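Local coordinates for fimbrial protein MyfA (Yersinia enterocolitica, PDB 5LND), which forms the major structural subunit of Myf fimbriae, protease-resistant homopolymeric fibres of pathogenic serotypes that are a probable virulence factor, at residues 66-70 / 71-75. Residues are numbered along the deposited sequence; the frame is centred on the assembly and turned at random.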
loop_
_atom_site.group_PDB
_atom_site.type_symbol
_atom_site.label_atom_id
_atom_site.label_comp_id
_atom_site.label_asym_id
_atom_site.label_seq_id
_atom_site.Cartn_x
_atom_site.Cartn_y
_atom_site.Cartn_z
ATOM N N LEU B 66 -0.710 17.561 -17.762
ATOM C CA LEU B 66 -1.979 17.000 -18.218
ATOM C C LEU B 66 -3.136 17.322 -17.279
ATOM O O LEU B 66 -2.954 17.508 -16.080
ATOM C CB LEU B 66 -1.875 15.486 -18.409
ATOM C CG LEU B 66 -0.684 14.883 -19.154
ATOM C CD1 LEU B 66 -0.782 13.386 -19.078
ATOM C CD2 LEU B 66 -0.621 15.290 -20.593
ATOM N N SER B 67 -4.329 17.400 -17.848
ATOM C CA SER B 67 -5.528 17.611 -17.070
ATOM C C SER B 67 -6.040 16.255 -16.649
ATOM O O SER B 67 -5.568 15.232 -17.122
ATOM C CB SER B 67 -6.576 18.353 -17.890
ATOM O OG SER B 67 -6.203 19.692 -18.092
ATOM N N TRP B 68 -7.004 16.259 -15.748
ATOM C CA TRP B 68 -7.543 15.031 -15.216
ATOM C C TRP B 68 -9.043 15.112 -15.364
ATOM O O TRP B 68 -9.628 16.198 -15.294
ATOM C CB TRP B 68 -7.128 14.902 -13.758
ATOM C CG TRP B 68 -7.701 13.751 -13.006
ATOM C CD1 TRP B 68 -8.802 13.772 -12.204
ATOM C CD2 TRP B 68 -7.179 12.416 -12.936
ATOM N NE1 TRP B 68 -9.011 12.534 -11.652
ATOM C CE2 TRP B 68 -8.029 11.680 -12.086
ATOM C CE3 TRP B 68 -6.086 11.770 -13.520
ATOM C CZ2 TRP B 68 -7.814 10.328 -11.802
ATOM C CZ3 TRP B 68 -5.875 10.432 -13.238
ATOM C CH2 TRP B 68 -6.735 9.725 -12.391
ATOM N N ASP B 69 -9.647 13.955 -15.609
ATOM C CA ASP B 69 -11.083 13.827 -15.742
ATOM C C ASP B 69 -11.494 12.532 -15.047
ATOM O O ASP B 69 -11.356 11.440 -15.609
ATOM C CB ASP B 69 -11.474 13.825 -17.220
ATOM C CG ASP B 69 -12.958 13.632 -17.437
ATOM O OD1 ASP B 69 -13.727 13.698 -16.459
ATOM O OD2 ASP B 69 -13.357 13.418 -18.593
ATOM N N ASN B 70 -11.950 12.668 -13.802
ATOM C CA ASN B 70 -12.479 11.551 -13.024
ATOM C C ASN B 70 -11.510 10.384 -12.779
ATOM O O ASN B 70 -11.264 10.014 -11.635
ATOM C CB ASN B 70 -13.760 11.048 -13.683
ATOM C CG ASN B 70 -14.937 11.025 -12.741
ATOM O OD1 ASN B 70 -15.805 10.168 -12.857
ATOM N ND2 ASN B 70 -14.981 11.962 -11.809
ATOM N N ASP B 71 -10.968 9.801 -13.845
ATOM C CA ASP B 71 -10.169 8.587 -13.702
ATOM C C ASP B 71 -8.944 8.499 -14.616
ATOM O O ASP B 71 -8.254 7.476 -14.635
ATOM C CB ASP B 71 -11.043 7.355 -13.931
ATOM C CG ASP B 71 -11.605 7.297 -15.339
ATOM O OD1 ASP B 71 -11.563 8.316 -16.049
ATOM O OD2 ASP B 71 -12.101 6.229 -15.743
ATOM N N HIS B 72 -8.666 9.559 -15.371
ATOM C CA HIS B 72 -7.560 9.517 -16.329
ATOM C C HIS B 72 -7.053 10.901 -16.650
ATOM O O HIS B 72 -7.699 11.897 -16.335
ATOM C CB HIS B 72 -7.983 8.803 -17.617
ATOM C CG HIS B 72 -8.996 9.554 -18.426
ATOM N ND1 HIS B 72 -10.351 9.448 -18.205
ATOM C CD2 HIS B 72 -8.850 10.421 -19.458
ATOM C CE1 HIS B 72 -10.995 10.222 -19.061
ATOM N NE2 HIS B 72 -10.109 10.825 -19.831
ATOM N N TRP B 73 -5.883 10.961 -17.267
ATOM C CA TRP B 73 -5.334 12.240 -17.669
ATOM C C TRP B 73 -5.673 12.497 -19.122
ATOM O O TRP B 73 -5.884 11.564 -19.893
ATOM C CB TRP B 73 -3.823 12.296 -17.463
ATOM C CG TRP B 73 -3.392 12.301 -16.024
ATOM C CD1 TRP B 73 -3.319 13.374 -15.190
ATOM C CD2 TRP B 73 -2.960 11.169 -15.261
ATOM N NE1 TRP B 73 -2.867 12.979 -13.955
ATOM C CE2 TRP B 73 -2.641 11.629 -13.971
ATOM C CE3 TRP B 73 -2.812 9.811 -15.547
ATOM C CZ2 TRP B 73 -2.180 10.773 -12.964
ATOM C CZ3 TRP B 73 -2.358 8.970 -14.554
ATOM C CH2 TRP B 73 -2.053 9.449 -13.279
ATOM N N TRP B 74 -5.748 13.765 -19.489
ATOM C CA TRP B 74 -6.035 14.131 -20.865
ATOM C C TRP B 74 -5.462 15.502 -21.145
ATOM O O TRP B 74 -5.146 16.259 -20.230
ATOM C CB TRP B 74 -7.538 14.137 -21.117
ATOM C CG TRP B 74 -8.251 15.213 -20.378
ATOM C CD1 TRP B 74 -8.603 15.202 -19.070
ATOM C CD2 TRP B 74 -8.721 16.459 -20.910
ATOM N NE1 TRP B 74 -9.254 16.366 -18.745
ATOM C CE2 TRP B 74 -9.343 17.153 -19.860
ATOM C CE3 TRP B 74 -8.675 17.051 -22.172
ATOM C CZ2 TRP B 74 -9.911 18.416 -20.030
ATOM C CZ3 TRP B 74 -9.238 18.305 -22.338
ATOM C CH2 TRP B 74 -9.853 18.969 -21.275
ATOM N N ILE B 75 -5.330 15.816 -22.420
ATOM C CA ILE B 75 -4.863 17.118 -22.831
ATOM C C ILE B 75 -5.339 17.330 -24.260
ATOM O O ILE B 75 -5.440 16.373 -25.041
ATOM C CB ILE B 75 -3.319 17.219 -22.720
ATOM C CG1 ILE B 75 -2.852 18.672 -22.795
ATOM C CG2 ILE B 75 -2.640 16.374 -23.779
ATOM C CD1 ILE B 75 -1.339 18.822 -22.693
#
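Trp68 and Trp73 are directly opposed as the non-hydrogen-bonded pair of a tight antiparallel beta hairpin, strands 67-69 and 72-75 joined by a two-residue turn at Asn70-Asp71, on the surface of the Ig-like beta sandwich. Hydrogen-bonded pairs flank them. Ser67 and Trp74 exchange both backbone bonds; at the turn, Asp69 N donates a hydrogen bond to His72 O at 2.9 Å, while the return bond from His72 N to Asp69 O is longer, 3.3 Å.

Aromatic packing differs on the two faces. On the Trp68-Trp73 face the indoles form an edge-to-face pair with planes at 70°: Trp68 CZ3 sits over the centre of the Trp73 ring system. With CG anti to the backbone N (chi1 175°), the Trp68 indole lies back across the second strand, its face over the peptide atoms of Asp71 and His72. Trp73 also meets Phe86 edge-to-face and touches Phe101, tying the hairpin to the sandwich core. On the other face, Ser67 CB makes a CH-pi contact 3.7 Å from the centroid of the Trp74 five-membered ring, over the face of the ring; Trp74 NE1 adds a weak bond to Trp68 O.

Apolar contact continues at the open end, where Leu66 CD1 lies 3.6 Å from Trp73 CB and its CD2 branch meets Ile75.

Polar side chains gather near the turn. Asp71 OD1 accepts a nearly straight bond (163°) from His72 ND1, 2.7 Å long; the imidazole N-H comes from the syn side of the carboxylate but tilted out of its plane, while OD1 lies close to the plane of the imidazole.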